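Local coordinates for protein YPM (Yersinia pseudotuberculosis, PDB 1PM4) that acts as a superantigenic mitogen of Yersinia pseudotuberculosis, and so probably stimulates T cells in bulk without conventional peptide recognition, at residues A[24-29]-A[104-109]; A[36-41]-A[45-50]; A[62-67]-A[72-77]; A[86-91]-A[96-101]. One frame throughout, in Å; residues are numbered along the deposited sequence.

Interaction 1. Residues A[24-29]-A[104-109]; sequences NKEGKT and VHDDKE
Lys25 reaches across to Glu109 and joins two surface loops by a salt bridge. Its CB, CG and CD leave the 24-29 turn without touching 104-109. CG sits between the backbone N and the carbonyl carbon (chi1 40°), and the chain then bends at chi3 and chi4. These bends bring CE to 4.2 Å from Glu109 OE1 and NZ to 3.1 Å from the same oxygen. NZ comes from above the carboxylate plane, 38° out of it. It also pairs with Asp112, its stronger partner, whose other oxygen accepts the backbone N of Glu109. Both loops belong to a jelly-roll sandwich: 24-29 links strands 18-23 and 32-39, and the loop 104-109 comes after the last strand, 96-103. Residues Asn24 to Gly27 form a type I beta turn, closed by a bond from Gly27 N to Asn24 O. Asn24 also holds Lys28 from both ends of its amide: OD1 accepts Lys28 N at 3.1 Å, and ND2 donates to Lys28 O at 2.9 Å, on a lone pair. Beside the salt bridge, Glu26 OE1 faces Asp106 OD2 at 3.9 Å. Their carboxylate planes are 81° apart, and these like charges probably repel each other mildly.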
loop_
_atom_site.group_PDB
_atom_site.type_symbol
_atom_site.label_atom_id
_atom_site.label_comp_id
_atom_site.label_asym_id
_atom_site.label_seq_id
_atom_site.Cartn_x
_atom_site.Cartn_y
_atom_site.Cartn_z
ATOM N N ASN A 24 -7.621 14.587 11.897
ATOM C CA ASN A 24 -9.037 14.593 11.555
ATOM C C ASN A 24 -9.882 13.752 12.522
ATOM O O ASN A 24 -10.628 12.880 12.102
ATOM C CB ASN A 24 -9.248 14.123 10.122
ATOM C CG ASN A 24 -10.675 14.305 9.686
ATOM O OD1 ASN A 24 -11.303 15.255 10.123
ATOM N ND2 ASN A 24 -11.193 13.420 8.857
ATOM N N LYS A 25 -9.729 14.010 13.816
ATOM C CA LYS A 25 -10.089 12.984 14.807
ATOM C C LYS A 25 -11.638 12.758 14.835
ATOM O O LYS A 25 -12.117 11.606 14.902
ATOM C CB LYS A 25 -9.425 13.248 16.184
ATOM C CG LYS A 25 -9.356 14.714 16.669
ATOM C CD LYS A 25 -8.957 14.795 18.181
ATOM C CE LYS A 25 -7.725 15.658 18.461
ATOM N NZ LYS A 25 -7.785 17.004 17.754
ATOM N N GLU A 26 -12.401 13.830 14.660
ATOM C CA GLU A 26 -13.861 13.715 14.474
ATOM C C GLU A 26 -14.347 13.156 13.108
ATOM O O GLU A 26 -15.548 13.135 12.859
ATOM C CB GLU A 26 -14.542 15.072 14.723
ATOM C CG GLU A 26 -14.405 16.100 13.595
ATOM C CD GLU A 26 -13.053 16.799 13.573
ATOM O OE1 GLU A 26 -12.914 17.841 14.277
ATOM O OE2 GLU A 26 -12.144 16.316 12.829
ATOM N N GLY A 27 -13.428 12.727 12.236
ATOM C CA GLY A 27 -13.774 12.229 10.914
ATOM C C GLY A 27 -14.684 13.187 10.145
ATOM O O GLY A 27 -15.768 12.803 9.698
ATOM N N LYS A 28 -14.276 14.444 10.037
ATOM C CA LYS A 28 -14.955 15.388 9.171
ATOM C C LYS A 28 -14.609 14.976 7.746
ATOM O O LYS A 28 -13.572 14.324 7.514
ATOM C CB LYS A 28 -14.529 16.835 9.482
ATOM N N THR A 29 -15.493 15.306 6.799
ATOM C CA THR A 29 -15.310 14.898 5.401
ATOM C C THR A 29 -14.186 15.717 4.753
ATOM O O THR A 29 -14.129 16.942 4.886
ATOM C CB THR A 29 -16.638 15.050 4.590
ATOM N N VAL A 104 -2.766 18.875 8.470
ATOM C CA VAL A 104 -3.809 18.881 9.471
ATOM C C VAL A 104 -5.069 19.506 8.917
ATOM O O VAL A 104 -5.040 20.306 7.999
ATOM C CB VAL A 104 -3.416 19.588 10.754
ATOM C CG1 VAL A 104 -2.250 18.866 11.402
ATOM C CG2 VAL A 104 -3.042 21.012 10.513
ATOM N N HIS A 105 -6.183 19.148 9.523
ATOM C CA HIS A 105 -7.418 19.738 9.059
ATOM C C HIS A 105 -7.842 20.899 9.910
ATOM O O HIS A 105 -8.367 21.874 9.395
ATOM C CB HIS A 105 -8.504 18.693 8.887
ATOM C CG HIS A 105 -8.714 18.343 7.454
ATOM N ND1 HIS A 105 -7.992 17.346 6.838
ATOM C CD2 HIS A 105 -9.474 18.910 6.489
ATOM C CE1 HIS A 105 -8.326 17.280 5.568
ATOM N NE2 HIS A 105 -9.223 18.222 5.326
ATOM N N ASP A 106 -7.609 20.835 11.212
ATOM C CA ASP A 106 -7.923 22.016 12.015
ATOM C C ASP A 106 -6.649 22.865 12.141
ATOM O O ASP A 106 -6.056 23.277 11.118
ATOM C CB ASP A 106 -8.593 21.628 13.361
ATOM C CG ASP A 106 -10.134 21.837 13.357
ATOM O OD1 ASP A 106 -10.658 22.661 12.570
ATOM O OD2 ASP A 106 -10.893 21.200 14.125
ATOM N N ASP A 107 -6.306 23.220 13.367
ATOM C CA ASP A 107 -4.970 23.556 13.743
ATOM C C ASP A 107 -4.485 22.470 14.708
ATOM O O ASP A 107 -5.287 21.783 15.379
ATOM C CB ASP A 107 -4.965 24.877 14.477
ATOM C CG ASP A 107 -5.491 25.993 13.628
ATOM O OD1 ASP A 107 -6.705 25.967 13.297
ATOM O OD2 ASP A 107 -4.738 26.887 13.211
ATOM N N LYS A 108 -3.178 22.372 14.826
ATOM C CA LYS A 108 -2.620 21.413 15.738
ATOM C C LYS A 108 -3.138 21.672 17.179
ATOM O O LYS A 108 -3.304 22.806 17.625
ATOM C CB LYS A 108 -1.094 21.376 15.547
ATOM C CG LYS A 108 -0.268 21.426 16.749
ATOM C CD LYS A 108 1.171 21.578 16.329
ATOM C CE LYS A 108 2.109 21.296 17.435
ATOM N NZ LYS A 108 3.332 22.146 17.339
ATOM N N GLU A 109 -3.449 20.585 17.866
ATOM C CA GLU A 109 -3.924 20.586 19.236
ATOM C C GLU A 109 -3.092 19.598 20.042
ATOM O O GLU A 109 -2.640 18.627 19.499
ATOM C CB GLU A 109 -5.398 20.172 19.252
ATOM C CG GLU A 109 -6.289 21.209 18.550
ATOM C CD GLU A 109 -7.788 20.939 18.660
ATOM O OE1 GLU A 109 -8.179 19.798 18.989
ATOM O OE2 GLU A 109 -8.579 21.894 18.433
#

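Interaction 2. Residues A[36-41]-A[45-50]; sequences AVLHST and ADMTLI
Leu38 and Leu49 both carry CG opposite the backbone N (chi1 -173° for Leu38), whereas Met47 carries it beside N, opposite the carbonyl carbon (chi1 -58°). Leu38 thereby brings its CD2 onto Met47, and Leu49 brings its CD2 to Ala36. The Leu38 CD2 methyl rests 3.6 Å from Met47 CB and 4.1 Å from Met47 SD. These two side chains cross at about a right angle. The Met47 chain is extended beyond CG, which carries its CE methyl along to Ser40, 4.1 Å from OG. At the other end, Leu49 CD2 lies 4.1 Å from Ala36 CB. Next to the turn, Ser40 CB meets Ala45 CB at 3.6 Å. Strands 32-39 and 47-54 belong to the two facing sheets of the jelly roll. Their short segments run nearly antiparallel, at 163°, with axes 7.9 Å apart. The chain passes from one sheet to the other here, and these side chains pack between the sheets. Trp86 and Ile88 of strand 84-90 pack against the same leucines. Ser40 OG turns to the backbone instead, bonding Asn97 O and Asn42 N. No hydrogen bond joins the two segments, so they are held by apolar packing between sheets, while the backbone of 36-39 bonds strands 72-78 and 96-103 of its own sheet, among others.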
loop_
_atom_site.group_PDB
_atom_site.type_symbol
_atom_site.label_atom_id
_atom_site.label_comp_id
_atom_site.label_asym_id
_atom_site.label_seq_id
_atom_site.Cartn_x
_atom_site.Cartn_y
_atom_site.Cartn_z
ATOM N N ALA A 36 3.030 13.709 5.134
ATOM C CA ALA A 36 3.784 13.860 6.367
ATOM C C ALA A 36 5.209 13.474 6.100
ATOM O O ALA A 36 5.498 12.739 5.190
ATOM C CB ALA A 36 3.217 13.019 7.523
ATOM N N VAL A 37 6.102 14.057 6.873
ATOM C CA VAL A 37 7.551 13.644 6.847
ATOM C C VAL A 37 8.054 13.748 8.256
ATOM O O VAL A 37 7.746 14.710 8.969
ATOM C CB VAL A 37 8.419 14.467 5.880
ATOM C CG1 VAL A 37 8.404 15.936 6.251
ATOM C CG2 VAL A 37 9.788 13.852 5.755
ATOM N N LEU A 38 8.777 12.712 8.676
ATOM C CA LEU A 38 9.421 12.607 9.962
ATOM C C LEU A 38 10.841 13.061 9.925
ATOM O O LEU A 38 11.543 12.698 9.002
ATOM C CB LEU A 38 9.399 11.161 10.400
ATOM C CG LEU A 38 9.885 10.885 11.827
ATOM C CD1 LEU A 38 9.093 11.623 12.919
ATOM C CD2 LEU A 38 9.779 9.336 12.030
ATOM N N HIS A 39 11.262 13.846 10.914
ATOM C CA HIS A 39 12.656 14.340 10.947
ATOM C C HIS A 39 13.140 14.211 12.387
ATOM O O HIS A 39 12.366 14.032 13.326
ATOM C CB HIS A 39 12.764 15.794 10.508
ATOM C CG HIS A 39 12.398 16.081 9.072
ATOM N ND1 HIS A 39 13.024 15.472 8.010
ATOM C CD2 HIS A 39 11.604 17.031 8.531
ATOM C CE1 HIS A 39 12.552 15.966 6.874
ATOM N NE2 HIS A 39 11.687 16.915 7.164
ATOM N N SER A 40 14.450 14.363 12.562
ATOM C CA SER A 40 15.070 14.422 13.880
ATOM C C SER A 40 16.344 15.266 13.856
ATOM O O SER A 40 17.132 15.185 12.861
ATOM C CB SER A 40 15.399 13.033 14.380
ATOM O OG SER A 40 16.002 13.055 15.658
ATOM N N THR A 41 16.516 16.065 14.905
ATOM C CA THR A 41 17.814 16.755 15.090
ATOM C C THR A 41 18.936 15.799 15.428
ATOM O O THR A 41 20.081 16.241 15.418
ATOM C CB THR A 41 17.743 17.841 16.167
ATOM O OG1 THR A 41 17.401 17.289 17.445
ATOM C CG2 THR A 41 16.724 18.892 15.813
ATOM N N ALA A 45 19.421 9.360 13.837
ATOM C CA ALA A 45 18.130 8.798 14.169
ATOM C C ALA A 45 17.741 7.684 13.221
ATOM O O ALA A 45 18.015 7.758 11.985
ATOM C CB ALA A 45 17.111 9.908 14.138
ATOM N N ASP A 46 17.117 6.639 13.770
ATOM C CA ASP A 46 16.610 5.517 13.017
ATOM C C ASP A 46 15.144 5.295 13.407
ATOM O O ASP A 46 14.877 4.799 14.542
ATOM C CB ASP A 46 17.406 4.299 13.365
ATOM C CG ASP A 46 17.002 3.094 12.569
ATOM O OD1 ASP A 46 16.001 3.095 11.820
ATOM O OD2 ASP A 46 17.718 2.057 12.690
ATOM N N MET A 47 14.199 5.821 12.593
ATOM C CA MET A 47 12.757 5.814 12.907
ATOM C C MET A 47 11.929 5.481 11.668
ATOM O O MET A 47 12.363 5.636 10.503
ATOM C CB MET A 47 12.309 7.201 13.411
ATOM C CG MET A 47 13.087 7.624 14.612
ATOM S SD MET A 47 12.406 9.290 15.115
ATOM C CE MET A 47 13.654 9.747 16.245
ATOM N N THR A 48 10.759 4.930 11.935
ATOM C CA THR A 48 9.802 4.620 10.914
ATOM C C THR A 48 8.526 5.344 11.139
ATOM O O THR A 48 8.080 5.460 12.256
ATOM C CB THR A 48 9.598 3.050 10.890
ATOM O OG1 THR A 48 10.851 2.406 10.577
ATOM C CG2 THR A 48 8.617 2.629 9.788
ATOM N N LEU A 49 7.970 5.856 10.057
ATOM C CA LEU A 49 6.664 6.499 10.077
ATOM C C LEU A 49 5.648 5.615 9.349
ATOM O O LEU A 49 5.845 5.259 8.174
ATOM C CB LEU A 49 6.768 7.803 9.323
ATOM C CG LEU A 49 5.487 8.612 9.220
ATOM C CD1 LEU A 49 4.960 9.109 10.570
ATOM C CD2 LEU A 49 5.643 9.854 8.294
ATOM N N ILE A 50 4.560 5.331 10.031
ATOM C CA ILE A 50 3.517 4.481 9.486
ATOM C C ILE A 50 2.214 5.265 9.496
ATOM O O ILE A 50 1.847 5.865 10.499
ATOM C CB ILE A 50 3.356 3.214 10.312
ATOM C CG1 ILE A 50 4.676 2.491 10.445
ATOM C CG2 ILE A 50 2.311 2.307 9.662
ATOM C CD1 ILE A 50 4.647 1.398 11.537
#

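Interaction 3. Residues A[62-67]-A[72-77]; sequences EIKRND and LKYEDY
Ile63 lies over the ring of Tyr74 where strands 59-67 and 72-78, outermost in their jelly-roll sheets within this chain, face each other. Packing comes first. Ile63 CD1 makes a CH-pi contact 3.8 Å from the ring centroid, 13° off the normal, and Ile63 CG2 touches Tyr74 CD1 at 3.4 Å. Leu72 slides past Lys64 in the opposite direction, with its CD2 3.6 Å from Lys64 CG. Asn66 OD1 also rests against Leu72 CG. Among the polar contacts, the bend at chi3 (92°) brings the Lys64 amine to the backbone of strand 72-78. Lys64 NZ then donates to Lys73 O at 2.7 Å, nearly in line with the C=O bond. A salt bridge within 62-67 fixes Arg65: NE and NH2 grip Glu62 side-on, one nitrogen to each oxygen, and both oxygens lie close to the guanidinium plane. The region also meets other subunits. Glu75 pairs with Lys87 of a neighbouring subunit, and Tyr77 continues the sheet into that chain. A water joins the two strands as well, accepting from Lys64 NZ at 3.3 Å and from Lys73 N at 2.9 Å.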
loop_
_atom_site.group_PDB
_atom_site.type_symbol
_atom_site.label_atom_id
_atom_site.label_comp_id
_atom_site.label_asym_id
_atom_site.label_seq_id
_atom_site.Cartn_x
_atom_site.Cartn_y
_atom_site.Cartn_z
ATOM N N GLU A 62 -2.637 -0.330 8.479
ATOM C CA GLU A 62 -1.588 0.416 7.783
ATOM C C GLU A 62 -1.936 0.677 6.303
ATOM O O GLU A 62 -2.398 -0.191 5.613
ATOM C CB GLU A 62 -0.286 -0.347 7.915
ATOM C CG GLU A 62 0.812 0.144 7.004
ATOM C CD GLU A 62 2.138 -0.515 7.345
ATOM O OE1 GLU A 62 2.234 -1.241 8.359
ATOM O OE2 GLU A 62 3.092 -0.263 6.604
ATOM N N ILE A 63 -1.752 1.890 5.845
ATOM C CA ILE A 63 -1.743 2.227 4.428
ATOM C C ILE A 63 -0.390 2.093 3.823
ATOM O O ILE A 63 -0.225 1.444 2.772
ATOM C CB ILE A 63 -2.209 3.729 4.211
ATOM C CG1 ILE A 63 -3.603 3.904 4.760
ATOM C CG2 ILE A 63 -2.093 4.095 2.717
ATOM C CD1 ILE A 63 -4.212 5.256 4.562
ATOM N N LYS A 64 0.611 2.748 4.416
ATOM C CA LYS A 64 1.965 2.678 3.927
ATOM C C LYS A 64 2.883 3.202 5.016
ATOM O O LYS A 64 2.403 3.710 5.989
ATOM C CB LYS A 64 2.211 3.549 2.687
ATOM C CG LYS A 64 1.836 4.965 2.869
ATOM C CD LYS A 64 2.222 5.786 1.574
ATOM C CE LYS A 64 1.175 5.933 0.524
ATOM N NZ LYS A 64 1.988 6.416 -0.774
ATOM N N ARG A 65 4.171 3.069 4.773
ATOM C CA ARG A 65 5.218 3.488 5.692
ATOM C C ARG A 65 6.457 4.001 5.011
ATOM O O ARG A 65 6.747 3.701 3.852
ATOM C CB ARG A 65 5.632 2.355 6.656
ATOM C CG ARG A 65 6.384 1.221 5.985
ATOM C CD ARG A 65 6.881 0.137 6.906
ATOM N NE ARG A 65 5.789 -0.484 7.641
ATOM C CZ ARG A 65 5.948 -1.173 8.752
ATOM N NH1 ARG A 65 7.165 -1.388 9.225
ATOM N NH2 ARG A 65 4.896 -1.750 9.365
ATOM N N ASN A 66 7.249 4.772 5.736
ATOM C CA ASN A 66 8.482 5.302 5.153
ATOM C C ASN A 66 9.512 5.446 6.231
ATOM O O ASN A 66 9.180 5.553 7.449
ATOM C CB ASN A 66 8.210 6.670 4.482
ATOM C CG ASN A 66 7.524 6.574 3.140
ATOM O OD1 ASN A 66 6.265 6.650 3.037
ATOM N ND2 ASN A 66 8.349 6.471 2.068
ATOM N N ASP A 67 10.762 5.533 5.840
ATOM C CA ASP A 67 11.799 5.814 6.784
ATOM C C ASP A 67 11.773 7.297 7.151
ATOM O O ASP A 67 11.127 8.108 6.495
ATOM C CB ASP A 67 13.171 5.485 6.179
ATOM C CG ASP A 67 13.276 4.057 5.691
ATOM O OD1 ASP A 67 12.814 3.098 6.384
ATOM O OD2 ASP A 67 13.811 3.831 4.575
ATOM N N LEU A 72 5.699 10.784 3.034
ATOM C CA LEU A 72 4.615 9.874 2.832
ATOM C C LEU A 72 3.484 10.718 2.282
ATOM O O LEU A 72 3.073 11.693 2.930
ATOM C CB LEU A 72 4.206 9.316 4.158
ATOM C CG LEU A 72 3.387 8.071 4.276
ATOM C CD1 LEU A 72 3.760 7.379 5.621
ATOM C CD2 LEU A 72 1.887 8.361 4.130
ATOM N N LYS A 73 2.998 10.350 1.113
ATOM C CA LYS A 73 1.841 11.019 0.495
ATOM C C LYS A 73 0.804 9.992 0.169
ATOM O O LYS A 73 1.161 8.883 -0.267
ATOM C CB LYS A 73 2.245 11.697 -0.799
ATOM C CG LYS A 73 3.321 12.706 -0.661
ATOM C CD LYS A 73 3.410 13.585 -1.875
ATOM C CE LYS A 73 4.674 14.399 -1.857
ATOM N NZ LYS A 73 4.832 15.210 -3.045
ATOM N N TYR A 74 -0.463 10.372 0.346
ATOM C CA TYR A 74 -1.599 9.474 0.113
ATOM C C TYR A 74 -2.870 10.258 -0.213
ATOM O O TYR A 74 -3.251 11.137 0.509
ATOM C CB TYR A 74 -1.831 8.604 1.356
ATOM C CG TYR A 74 -3.113 7.812 1.341
ATOM C CD1 TYR A 74 -3.209 6.614 0.698
ATOM C CD2 TYR A 74 -4.221 8.327 1.955
ATOM C CE1 TYR A 74 -4.435 5.943 0.671
ATOM C CE2 TYR A 74 -5.422 7.671 1.945
ATOM C CZ TYR A 74 -5.526 6.505 1.303
ATOM O OH TYR A 74 -6.786 5.895 1.382
ATOM N N GLU A 75 -3.549 9.918 -1.304
ATOM C CA GLU A 75 -4.724 10.635 -1.722
ATOM C C GLU A 75 -5.924 9.847 -1.394
ATOM O O GLU A 75 -5.998 8.708 -1.776
ATOM C CB GLU A 75 -4.779 10.838 -3.271
ATOM C CG GLU A 75 -3.616 11.509 -3.864
ATOM C CD GLU A 75 -3.849 12.090 -5.235
ATOM O OE1 GLU A 75 -4.890 11.918 -5.820
ATOM O OE2 GLU A 75 -2.905 12.660 -5.656
ATOM N N ASP A 76 -6.894 10.516 -0.780
ATOM C CA ASP A 76 -8.170 9.989 -0.363
ATOM C C ASP A 76 -9.255 10.940 -0.848
ATOM O O ASP A 76 -9.143 12.138 -0.598
ATOM C CB ASP A 76 -8.167 10.023 1.187
ATOM C CG ASP A 76 -9.244 9.232 1.765
ATOM O OD1 ASP A 76 -10.397 9.680 1.643
ATOM O OD2 ASP A 76 -9.024 8.133 2.328
ATOM N N TYR A 77 -10.308 10.424 -1.495
ATOM C CA TYR A 77 -11.442 11.255 -1.947
ATOM C C TYR A 77 -12.762 10.683 -1.452
ATOM O O TYR A 77 -13.824 10.843 -2.080
ATOM C CB TYR A 77 -11.460 11.351 -3.469
ATOM C CG TYR A 77 -10.192 11.963 -3.940
ATOM C CD1 TYR A 77 -9.985 13.297 -3.766
ATOM C CD2 TYR A 77 -9.151 11.186 -4.425
ATOM C CE1 TYR A 77 -8.814 13.892 -4.110
ATOM C CE2 TYR A 77 -7.980 11.767 -4.798
ATOM C CZ TYR A 77 -7.817 13.126 -4.641
ATOM O OH TYR A 77 -6.654 13.765 -4.962
HETATM O O HOH W 1 4.557 8.371 -0.344
#

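Interaction 4. Residues A[86-91]-A[96-101]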
loop_
_atom_site.group_PDB
_atom_site.type_symbol
_atom_site.label_atom_id
_atom_site.label_comp_id
_atom_site.label_asym_id
_atom_site.label_seq_id
_atom_site.Cartn_x
_atom_site.Cartn_y
_atom_site.Cartn_z
ATOM N N TRP A 86 -0.671 8.852 12.381
ATOM C CA TRP A 86 0.736 8.758 12.117
ATOM C C TRP A 86 1.407 8.049 13.314
ATOM O O TRP A 86 1.378 8.568 14.417
ATOM C CB TRP A 86 1.329 10.159 12.025
ATOM C CG TRP A 86 0.658 10.996 10.987
ATOM C CD1 TRP A 86 -0.054 12.135 11.246
ATOM C CD2 TRP A 86 0.766 10.897 9.557
ATOM N NE1 TRP A 86 -0.533 12.653 10.078
ATOM C CE2 TRP A 86 -0.033 11.966 9.014
ATOM C CE3 TRP A 86 1.338 10.005 8.681
ATOM C CZ2 TRP A 86 -0.213 12.151 7.688
ATOM C CZ3 TRP A 86 1.118 10.182 7.296
ATOM C CH2 TRP A 86 0.368 11.281 6.818
ATOM N N LYS A 87 1.960 6.869 13.088
ATOM C CA LYS A 87 2.715 6.193 14.118
ATOM C C LYS A 87 4.212 6.334 13.874
ATOM O O LYS A 87 4.695 5.988 12.797
ATOM C CB LYS A 87 2.353 4.710 14.101
ATOM C CG LYS A 87 3.118 3.875 15.038
ATOM C CD LYS A 87 2.506 2.471 15.218
ATOM C CE LYS A 87 3.268 1.682 16.167
ATOM N NZ LYS A 87 2.869 0.174 16.233
ATOM N N ILE A 88 4.896 6.848 14.853
ATOM C CA ILE A 88 6.336 7.056 14.862
ATOM C C ILE A 88 6.919 5.963 15.725
ATOM O O ILE A 88 6.637 5.900 16.945
ATOM C CB ILE A 88 6.731 8.443 15.489
ATOM C CG1 ILE A 88 6.089 9.589 14.657
ATOM C CG2 ILE A 88 8.222 8.622 15.503
ATOM C CD1 ILE A 88 6.009 10.938 15.369
ATOM N N LYS A 89 7.787 5.158 15.126
ATOM C CA LYS A 89 8.479 4.119 15.833
ATOM C C LYS A 89 9.959 4.476 15.908
ATOM O O LYS A 89 10.566 4.716 14.877
ATOM C CB LYS A 89 8.281 2.753 15.192
ATOM C CG LYS A 89 9.069 1.606 15.885
ATOM C CD LYS A 89 8.880 1.390 17.437
ATOM C CE LYS A 89 9.771 0.288 18.049
ATOM N NZ LYS A 89 9.326 -0.378 19.384
ATOM N N ASN A 90 10.511 4.507 17.125
ATOM C CA ASN A 90 11.944 4.657 17.286
ATOM C C ASN A 90 12.629 3.301 17.225
ATOM O O ASN A 90 12.416 2.458 18.101
ATOM C CB ASN A 90 12.257 5.410 18.573
ATOM C CG ASN A 90 13.721 5.714 18.693
ATOM O OD1 ASN A 90 14.485 5.438 17.749
ATOM N ND2 ASN A 90 14.127 6.289 19.798
ATOM N N ASN A 91 13.325 3.024 16.129
ATOM C CA ASN A 91 13.995 1.723 15.950
ATOM C C ASN A 91 15.289 1.628 16.747
ATOM O O ASN A 91 15.842 0.521 16.978
ATOM C CB ASN A 91 14.289 1.576 14.469
ATOM C CG ASN A 91 13.074 1.595 13.618
ATOM O OD1 ASN A 91 12.062 0.934 13.943
ATOM N ND2 ASN A 91 13.136 2.326 12.517
ATOM N N SER A 96 15.655 10.203 21.313
ATOM C CA SER A 96 15.860 11.146 20.224
ATOM C C SER A 96 14.787 12.220 20.108
ATOM O O SER A 96 13.620 11.948 20.338
ATOM C CB SER A 96 15.849 10.391 18.899
ATOM O OG SER A 96 16.775 9.303 18.859
ATOM N N ASN A 97 15.182 13.422 19.669
ATOM C CA ASN A 97 14.201 14.409 19.210
ATOM C C ASN A 97 13.430 13.831 18.030
ATOM O O ASN A 97 13.980 13.047 17.235
ATOM C CB ASN A 97 14.960 15.663 18.716
ATOM C CG ASN A 97 14.131 16.559 17.800
ATOM O OD1 ASN A 97 14.131 16.435 16.532
ATOM N ND2 ASN A 97 13.385 17.509 18.448
ATOM N N TYR A 98 12.177 14.229 17.889
ATOM C CA TYR A 98 11.502 14.098 16.590
ATOM C C TYR A 98 10.761 15.373 16.212
ATOM O O TYR A 98 10.425 16.200 17.078
ATOM C CB TYR A 98 10.533 12.911 16.598
ATOM C CG TYR A 98 9.255 13.161 17.411
ATOM C CD1 TYR A 98 8.126 13.703 16.848
ATOM C CD2 TYR A 98 9.177 12.757 18.746
ATOM C CE1 TYR A 98 7.026 13.982 17.603
ATOM C CE2 TYR A 98 8.048 12.938 19.479
ATOM C CZ TYR A 98 6.932 13.537 18.889
ATOM O OH TYR A 98 5.770 13.783 19.655
ATOM N N SER A 99 10.523 15.536 14.934
ATOM C CA SER A 99 9.569 16.506 14.441
ATOM C C SER A 99 8.809 15.855 13.301
ATOM O O SER A 99 9.381 15.164 12.453
ATOM C CB SER A 99 10.218 17.861 14.042
ATOM O OG SER A 99 11.092 17.755 12.924
ATOM N N LEU A 100 7.502 16.033 13.289
ATOM C CA LEU A 100 6.661 15.460 12.235
ATOM C C LEU A 100 5.946 16.665 11.579
ATOM O O LEU A 100 5.139 17.317 12.232
ATOM C CB LEU A 100 5.630 14.562 12.869
ATOM C CG LEU A 100 4.748 13.856 11.848
ATOM C CD1 LEU A 100 5.500 12.839 11.046
ATOM C CD2 LEU A 100 3.511 13.231 12.472
ATOM N N ASP A 101 6.217 16.896 10.325
ATOM C CA ASP A 101 5.440 17.812 9.530
ATOM C C ASP A 101 4.302 17.023 8.930
ATOM O O ASP A 101 4.532 15.971 8.314
ATOM C CB ASP A 101 6.250 18.372 8.411
ATOM C CG ASP A 101 7.448 19.133 8.840
ATOM O OD1 ASP A 101 7.593 19.583 9.994
ATOM O OD2 ASP A 101 8.382 19.258 8.016
HETATM O O HOH W 2 16.247 7.329 16.495
#
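Leu100 pushes its CD2 methyl against the base of Trp86, where the side chain leaves the backbone. The methyl is 3.8 Å from Trp86 CB and 3.9 Å from both CG and CD1. It therefore sits in the angle between CB and the five-membered ring, and the two side chains cross at about a right angle. The next bump comes from the other strand. Ile88 CD1 projects between Tyr98 and Leu100, reaching Tyr98 CD1 at 3.8 Å and Leu100 CB at 4.4 Å. Tyr98 carries its ring between the backbone N and the carbonyl carbon (chi1 73°), which offers the CD1-CE1 side to this methyl. At the turn end the packing becomes polar. Asn90 ND2 and Ser96 OG stay 4.1 Å apart, and a water spans the difference: it donates to Asn90 OD1 at 2.9 Å and to Ser96 OG at 3.1 Å. Both side chains also bond to the connecting turn, Asn90 to Ser92 and Glu94, and Ser96 to Glu94. All this lies in the jelly-roll core. Strand 84-90 runs between 18-23 and 47-54 in one sheet. Strand 96-103 runs between 6-13 and 32-39 in the facing sheet.

How the interactions relate
From the N terminus, the first segment met is 24-29, whose partner 104-109 comes after the last strand. Interaction 1 thus closes the longest loop and encloses the other three. Interactions 2, 3 and 4 follow in series, and none cross. Each closes a short connection that carries the chain from one sheet to the other. Interactions 2 and 4 lie about 5 Å apart, centre to centre, and share both sheets: His39 pairs with Ser99 across one of them. Interaction 3 adjoins interaction 2 through Ala36 with Leu72 and Leu49 with Asn66. It meets interaction 4 where Leu72 packs on Trp86. Interaction 1 lies about 20 Å from interaction 4, centre to centre, although 104-109 follows closely on 96-101.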